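Local structure of ferritin (Mycoplasma penetrans, 7DIE) at residues A[31-36]-A[96-101]; A[63-68]-A[73-78]; A[107-112]-A[130-135]. The protein assembles into a 24-subunit ferritin shell that takes up iron and probably oxidises it and stores it in ferric form. All blocks are in the same frame, centred on the assembly; numbering follows the deposited sequence. Where two conformers were deposited one is given.

How the contacts relate
Contacts 1 and 3 join helices of one four-helix bundle; contact 2 joins a bundle helix to the connection after it. Contact 1 links helices 10-39 and 91-118; contact 3 links the later part of helix 91-118 to helix 122-150, on the other side of the chain's centre, with contact centres about 20 Å apart. Both segments of contact 2 fall, in sequence, between the two segments of contact 1, and contact 3 follows both. The centre of contact 2 is about 24 Å from that of contact 1 and about 16 Å from that of contact 3. Contacts 2 and 3 touch, L64 packing on F131. Contacts 1 and 2 both meet the second subunit, whereas contact 3 carries an iron ligand, D134.

Contact 1 of 3, residues A[31-36]-A[96-101]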
# COMPACT_ATOMS: atom_id res chain seq x y z
N PHE A 31 18.08 -41.27 15.95
CA PHE A 31 18.28 -41.40 14.51
C PHE A 31 18.33 -42.87 14.11
O PHE A 31 17.83 -43.25 13.04
CB PHE A 31 19.55 -40.66 14.08
CG PHE A 31 19.42 -39.15 14.18
CD1 PHE A 31 18.38 -38.50 13.53
CD2 PHE A 31 20.32 -38.41 14.93
CE1 PHE A 31 18.24 -37.11 13.61
CE2 PHE A 31 20.19 -37.03 15.03
CZ PHE A 31 19.14 -36.38 14.36
N HIS A 32 18.95 -43.72 14.94
CA HIS A 32 18.87 -45.16 14.71
C HIS A 32 17.42 -45.65 14.71
O HIS A 32 16.98 -46.33 13.77
CB HIS A 32 19.70 -45.90 15.77
CG HIS A 32 19.51 -47.39 15.76
ND1 HIS A 32 19.98 -48.20 14.74
CD2 HIS A 32 18.90 -48.22 16.64
CE1 HIS A 32 19.66 -49.45 14.99
NE2 HIS A 32 19.02 -49.49 16.15
N LEU A 33 16.67 -45.27 15.74
CA LEU A 33 15.28 -45.70 15.86
C LEU A 33 14.41 -45.16 14.73
O LEU A 33 13.41 -45.77 14.37
CB LEU A 33 14.73 -45.27 17.22
CG LEU A 33 15.35 -45.99 18.42
CD1 LEU A 33 14.58 -45.66 19.70
CD2 LEU A 33 15.42 -47.50 18.19
N ALA A 34 14.78 -44.00 14.16
CA ALA A 34 14.06 -43.53 12.98
C ALA A 34 14.18 -44.53 11.84
O ALA A 34 13.18 -44.88 11.20
CB ALA A 34 14.58 -42.15 12.56
N THR A 35 15.40 -45.03 11.57
CA THR A 35 15.56 -45.98 10.47
C THR A 35 14.89 -47.31 10.79
O THR A 35 14.31 -47.95 9.90
CB THR A 35 17.04 -46.18 10.12
OG1 THR A 35 17.74 -46.83 11.20
CG2 THR A 35 17.71 -44.82 9.83
N VAL A 36 14.93 -47.75 12.05
CA VAL A 36 14.25 -48.99 12.41
C VAL A 36 12.75 -48.84 12.23
O VAL A 36 12.08 -49.69 11.62
CB VAL A 36 14.60 -49.38 13.86
CG1 VAL A 36 13.74 -50.59 14.29
CG2 VAL A 36 16.12 -49.67 13.97
N ASP A 96 9.88 -48.77 23.69
CA ASP A 96 10.48 -49.14 24.98
C ASP A 96 11.88 -48.57 25.11
O ASP A 96 12.27 -48.03 26.17
CB ASP A 96 10.56 -50.67 25.13
CG ASP A 96 9.22 -51.32 25.41
OD1 ASP A 96 8.28 -50.64 25.88
OD2 ASP A 96 9.11 -52.55 25.16
N ALA A 97 12.68 -48.71 24.06
CA ALA A 97 14.06 -48.25 24.12
C ALA A 97 14.12 -46.73 24.19
O ALA A 97 14.94 -46.17 24.92
CB ALA A 97 14.83 -48.77 22.92
N ALA A 98 13.24 -46.05 23.44
CA ALA A 98 13.20 -44.59 23.48
C ALA A 98 12.80 -44.09 24.86
O ALA A 98 13.37 -43.11 25.37
CB ALA A 98 12.22 -44.07 22.42
N LEU A 99 11.79 -44.72 25.48
CA LEU A 99 11.37 -44.30 26.82
C LEU A 99 12.49 -44.49 27.83
O LEU A 99 12.71 -43.62 28.70
CB LEU A 99 10.13 -45.10 27.23
CG LEU A 99 9.43 -44.67 28.52
CD1 LEU A 99 8.91 -43.25 28.38
CD2 LEU A 99 8.28 -45.64 28.84
N LYS A 100 13.22 -45.61 27.76
CA LYS A 100 14.34 -45.81 28.67
C LYS A 100 15.41 -44.75 28.47
O LYS A 100 15.98 -44.23 29.44
CB LYS A 100 14.96 -47.20 28.47
CG LYS A 100 14.11 -48.35 28.95
CD LYS A 100 14.74 -49.69 28.58
CE LYS A 100 13.66 -50.77 28.44
NZ LYS A 100 14.12 -51.92 27.62
N MET A 101 15.69 -44.40 27.21
CA MET A 101 16.73 -43.42 26.92
C MET A 101 16.35 -42.05 27.44
O MET A 101 17.15 -41.39 28.12
CB MET A 101 16.97 -43.37 25.42
CG MET A 101 17.98 -42.31 25.01
SD MET A 101 19.66 -42.88 25.37
CE MET A 101 20.23 -41.67 26.55
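L33 of helix 10-39 reaches helix 91-118 through a single methyl group, which lands on two consecutive alanines. Its CD1 lies 3.9 Å from CB of A98, and the same methyl is a looser 4.5 Å from CB of A97. With CG beside the backbone N and CD1 extended away from CA (chi2 -171°), the leucine projects CD1 straight at the facing helix. No hydrogen bond joins the two segments, and the CA atoms of L33 and A98 remain 8.0 Å apart, so the interface is thin and wholly apolar. Its tight part is the A98 side, which faces the interior: F49 and I142 of neighbouring helices also pack on this alanine. The A97 side is looser and nearer the solvent, A97 itself being partly exposed. Here F88, from the long connection before helix 91-118, covers both L33 and A97. T35 and H32 hold polar groups away from the leucine. OG1 of T35 donates in the carbonyl plane, on a lone pair, to O of H32 at 2.7 Å; that oxygen also takes the helical bond from N of V36. A methyl of V36, CG2, rests 3.5 Å above one face of the H32 ring, toward its rim. OG1 of T35 and ND1 of H32 bond the backbone of L75 in a second subunit. These polar groups of helix 10-39 are thus given to a subunit interface, while helices 10-39 and 91-118 run in opposite directions, as neighbours do in the four-helix bundle of a ferritin.

Contact 2 of 3, residues A[63-68]-A[73-78]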
# COMPACT_ATOMS: atom_id res chain seq x y z
N ARG A 63 23.01 -25.59 23.50
CA ARG A 63 23.07 -24.79 24.73
C ARG A 63 24.23 -25.24 25.62
O ARG A 63 24.88 -24.41 26.26
CB ARG A 63 21.75 -24.89 25.50
CG ARG A 63 20.63 -23.96 25.00
CD ARG A 63 19.34 -24.18 25.80
NE ARG A 63 18.31 -23.20 25.47
CZ ARG A 63 17.56 -23.25 24.37
NH1 ARG A 63 17.72 -24.24 23.49
NH2 ARG A 63 16.65 -22.31 24.15
N LEU A 64 24.52 -26.55 25.66
CA LEU A 64 25.60 -27.03 26.52
C LEU A 64 26.96 -26.60 25.99
O LEU A 64 27.79 -26.12 26.76
CB LEU A 64 25.54 -28.56 26.64
CG LEU A 64 24.29 -29.08 27.35
CD1 LEU A 64 24.07 -30.56 27.09
CD2 LEU A 64 24.38 -28.82 28.85
N VAL A 65 27.21 -26.74 24.69
CA VAL A 65 28.52 -26.32 24.20
C VAL A 65 28.68 -24.80 24.29
O VAL A 65 29.77 -24.31 24.56
CB VAL A 65 28.80 -26.86 22.78
CG1 VAL A 65 27.90 -26.20 21.76
CG2 VAL A 65 30.26 -26.63 22.42
N LYS A 66 27.59 -24.04 24.10
CA LYS A 66 27.68 -22.59 24.22
C LYS A 66 27.99 -22.17 25.64
O LYS A 66 28.75 -21.22 25.87
CB LYS A 66 26.36 -21.94 23.78
CG LYS A 66 26.12 -21.91 22.26
CD LYS A 66 25.04 -20.87 21.88
CE LYS A 66 24.39 -21.17 20.53
NZ LYS A 66 22.91 -20.86 20.47
N TYR A 67 27.38 -22.85 26.61
CA TYR A 67 27.67 -22.55 28.01
C TYR A 67 29.12 -22.87 28.35
O TYR A 67 29.79 -22.07 29.01
CB TYR A 67 26.73 -23.34 28.93
CG TYR A 67 27.12 -23.19 30.40
CD1 TYR A 67 27.07 -21.95 31.03
CD2 TYR A 67 27.56 -24.29 31.15
CE1 TYR A 67 27.45 -21.79 32.37
CE2 TYR A 67 27.95 -24.14 32.49
CZ TYR A 67 27.90 -22.89 33.09
OH TYR A 67 28.27 -22.75 34.42
N MET A 68 29.62 -24.03 27.92
CA MET A 68 31.00 -24.36 28.23
C MET A 68 31.95 -23.30 27.67
O MET A 68 32.89 -22.89 28.36
CB MET A 68 31.35 -25.76 27.71
CG MET A 68 30.54 -26.83 28.46
SD MET A 68 31.15 -28.53 28.32
CE MET A 68 32.43 -28.52 29.59
N SER A 73 35.46 -23.63 29.38
CA SER A 73 35.69 -25.03 29.72
C SER A 73 35.61 -25.92 28.48
O SER A 73 35.01 -25.56 27.47
CB SER A 73 34.68 -25.50 30.76
OG SER A 73 34.84 -24.72 31.92
N ILE A 74 36.20 -27.11 28.60
CA ILE A 74 36.46 -27.99 27.46
C ILE A 74 35.41 -29.10 27.42
O ILE A 74 35.22 -29.82 28.40
CB ILE A 74 37.88 -28.58 27.52
CG1 ILE A 74 38.93 -27.47 27.54
CG2 ILE A 74 38.12 -29.56 26.37
CD1 ILE A 74 38.84 -26.50 26.42
N LEU A 75 34.75 -29.25 26.26
CA LEU A 75 33.81 -30.35 26.05
C LEU A 75 34.55 -31.60 25.59
O LEU A 75 35.30 -31.57 24.61
CB LEU A 75 32.78 -29.96 24.98
CG LEU A 75 31.88 -31.07 24.44
CD1 LEU A 75 30.98 -31.57 25.56
CD2 LEU A 75 31.03 -30.52 23.28
N LYS A 76 34.32 -32.71 26.28
CA LYS A 76 34.94 -33.98 25.95
C LYS A 76 33.87 -34.96 25.49
O LYS A 76 32.98 -35.32 26.27
CB LYS A 76 35.69 -34.54 27.17
CG LYS A 76 36.69 -33.56 27.81
CD LYS A 76 36.75 -33.73 29.33
CE LYS A 76 37.75 -32.77 29.97
NZ LYS A 76 37.83 -32.94 31.45
N ILE A 77 33.94 -35.39 24.23
CA ILE A 77 33.06 -36.44 23.72
C ILE A 77 33.73 -37.78 23.94
O ILE A 77 34.95 -37.91 23.73
CB ILE A 77 32.75 -36.24 22.22
CG1 ILE A 77 32.30 -34.80 21.92
CG2 ILE A 77 31.75 -37.29 21.74
CD1 ILE A 77 31.20 -34.34 22.74
N ASN A 78 32.96 -38.79 24.34
CA ASN A 78 33.56 -40.10 24.56
C ASN A 78 32.50 -41.18 24.36
O ASN A 78 31.43 -40.92 23.80
CB ASN A 78 34.20 -40.15 25.96
CG ASN A 78 33.20 -39.91 27.06
OD1 ASN A 78 32.02 -40.25 26.94
ND2 ASN A 78 33.66 -39.30 28.15
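M68, near the end of helix 43-70, packs against S73, I74 and L75 at the start of the long connection that carries a ferritin chain from the second helix of the bundle to the third. The methionine lies along this extended piece, with CB, SD and CE each meeting it in turn. Its CB is 3.7 Å from O of S73. CG stands beside the backbone N, and from there the chain reaches outward to SD, which sits 3.9 Å from CA of L75, with CB and CD1 of that leucine close by. The two side chains cross at about a right angle, the sulfur resting on the base of the leucine. A bend at the last torsion, chi3 83°, then swings CE back toward the earlier residues, where it meets O of I74 at 3.3 Å and CB of S73 at 3.9 Å. The other branch of L75 reaches V65, one turn before M68 on the helix: CD2 touches CG2 of V65 at 4.1 Å, the methyl that lies anti to the valine's backbone N. L75 is thus gripped by both V65 and M68, while Y20 of helix 10-39 also packs on it. F31 of a second subunit adds a further contact to the leucine, so this reversal of the chain also forms part of a subunit interface. Where the chain leaves the helix, N of S73 donates to O of M68 over 2.9 Å. The bond is nearly straight at N-H (163°), yet the donor lies 35° above the carbonyl plane of M68.

Contact 3 of 3, residues A[107-112]-A[130-135]; sequences ESVKNV and WFVKDS. With FE (Fe (III) ion), chain G.
F131 meets V109 through its CB, while its ring leads away from the contact; one face of that ring is covered by W130, whose CE3 stands 3.6 Å above the ring centre. In turn, CG of F131 lies at the edge of the indole, in its plane, and one indole face carries CB of D134, 3.7 Å above it toward the rim. W130 also meets H60 edge-to-face and R63 in a cation-pi contact, both from helix 43-70. Across the interface the work falls to V109, whose methyls fit among F131, V132 and S135, CG1 toward V132 and CG2 toward S135. CG1, anti to the backbone N (chi1 170°), lies 3.6 Å from N of V132 and also touches CG2 of V132 and CB of F131. CG2 comes to 3.3 Å from OG of S135. The segments lie on the third and fourth helices of the ferritin bundle, 91-118 and 122-150; the axes of the two segments run nearly antiparallel, at 156°, and approach to 9.4 Å. M128 and H19 also pack on V109. D134 looks the other way from the valine: its OD2 binds the iron (III) ion at 2.1 Å, whereas OD1 stays 3.8 Å from the metal, a monodentate coordination. Water 1, at 2.4 Å from the iron, is a further ligand, and D55, H60 and D138 complete the protein side of the site.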
# COMPACT_ATOMS: atom_id res chain seq x y z
N GLU A 107 17.21 -38.16 34.16
CA GLU A 107 17.96 -38.41 35.39
C GLU A 107 19.32 -37.73 35.36
O GLU A 107 19.80 -37.22 36.39
CB GLU A 107 18.10 -39.91 35.64
CG GLU A 107 16.79 -40.52 36.17
CD GLU A 107 16.11 -39.68 37.27
OE1 GLU A 107 14.98 -39.14 37.03
OE2 GLU A 107 16.72 -39.57 38.37
N SER A 108 19.97 -37.71 34.19
CA SER A 108 21.22 -36.96 34.03
C SER A 108 21.03 -35.47 34.33
O SER A 108 21.81 -34.88 35.08
CB SER A 108 21.77 -37.16 32.62
OG SER A 108 23.07 -36.64 32.53
N VAL A 109 20.00 -34.85 33.74
CA VAL A 109 19.70 -33.45 34.07
C VAL A 109 19.61 -33.26 35.58
O VAL A 109 20.21 -32.34 36.16
CB VAL A 109 18.39 -33.00 33.39
CG1 VAL A 109 17.95 -31.63 33.94
CG2 VAL A 109 18.58 -32.94 31.87
N LYS A 110 18.83 -34.11 36.25
CA LYS A 110 18.64 -33.96 37.69
C LYS A 110 19.97 -34.07 38.43
O LYS A 110 20.21 -33.32 39.39
CB LYS A 110 17.64 -35.00 38.19
CG LYS A 110 17.24 -34.86 39.67
CD LYS A 110 16.19 -35.92 40.02
CE LYS A 110 15.55 -35.71 41.38
NZ LYS A 110 16.57 -35.66 42.46
N ASN A 111 20.84 -34.99 38.01
CA ASN A 111 22.12 -35.18 38.70
C ASN A 111 23.00 -33.94 38.57
O ASN A 111 23.54 -33.45 39.56
CB ASN A 111 22.86 -36.40 38.15
CG ASN A 111 24.08 -36.77 38.98
OD1 ASN A 111 23.99 -36.93 40.20
ND2 ASN A 111 25.24 -36.88 38.33
N VAL A 112 23.16 -33.44 37.34
CA VAL A 112 23.98 -32.25 37.15
C VAL A 112 23.39 -31.07 37.89
O VAL A 112 24.11 -30.25 38.49
CB VAL A 112 24.15 -31.93 35.64
CG1 VAL A 112 25.06 -30.70 35.48
CG2 VAL A 112 24.72 -33.14 34.90
N TRP A 130 16.84 -24.53 32.22
CA TRP A 130 16.18 -24.78 30.94
C TRP A 130 16.00 -26.28 30.71
O TRP A 130 14.98 -26.72 30.17
CB TRP A 130 16.99 -24.17 29.78
CG TRP A 130 16.32 -24.37 28.43
CD1 TRP A 130 15.43 -23.51 27.83
CD2 TRP A 130 16.43 -25.50 27.55
NE1 TRP A 130 15.01 -24.03 26.63
CE2 TRP A 130 15.60 -25.25 26.44
CE3 TRP A 130 17.16 -26.70 27.60
CZ2 TRP A 130 15.47 -26.16 25.38
CZ3 TRP A 130 17.03 -27.60 26.54
CH2 TRP A 130 16.19 -27.32 25.46
N PHE A 131 16.99 -27.07 31.10
CA PHE A 131 16.98 -28.51 30.88
C PHE A 131 16.05 -29.20 31.85
O PHE A 131 15.42 -30.21 31.49
CB PHE A 131 18.40 -29.07 31.03
CG PHE A 131 19.32 -28.64 29.94
CD1 PHE A 131 19.98 -27.42 30.02
CD2 PHE A 131 19.50 -29.44 28.81
CE1 PHE A 131 20.83 -27.01 29.00
CE2 PHE A 131 20.37 -29.02 27.77
CZ PHE A 131 21.02 -27.82 27.87
N VAL A 132 15.98 -28.71 33.09
CA VAL A 132 15.00 -29.24 34.04
C VAL A 132 13.60 -29.13 33.44
O VAL A 132 12.82 -30.09 33.44
CB VAL A 132 15.07 -28.49 35.38
CG1 VAL A 132 13.86 -28.91 36.26
CG2 VAL A 132 16.39 -28.76 36.12
N LYS A 133 13.26 -27.95 32.92
CA LYS A 133 11.94 -27.76 32.34
C LYS A 133 11.76 -28.59 31.07
O LYS A 133 10.75 -29.28 30.91
CB LYS A 133 11.70 -26.27 32.06
CG LYS A 133 10.27 -25.93 31.62
CD LYS A 133 10.09 -24.41 31.50
CE LYS A 133 8.67 -24.04 31.08
NZ LYS A 133 7.65 -24.53 32.06
N ASP A 134 12.74 -28.54 30.17
CA ASP A 134 12.55 -29.17 28.87
C ASP A 134 12.63 -30.69 28.94
O ASP A 134 12.02 -31.36 28.11
CB ASP A 134 13.55 -28.66 27.84
CG ASP A 134 13.07 -28.90 26.42
OD1 ASP A 134 12.08 -28.28 26.02
OD2 ASP A 134 13.65 -29.73 25.72
N SER A 135 13.39 -31.25 29.89
CA SER A 135 13.39 -32.71 30.00
C SER A 135 12.00 -33.25 30.28
O SER A 135 11.68 -34.35 29.83
CB SER A 135 14.36 -33.21 31.08
OG SER A 135 15.62 -33.54 30.51
FE FE G . 13.84 -30.88 23.94
O HOH W 1 13.79 -28.66 23.07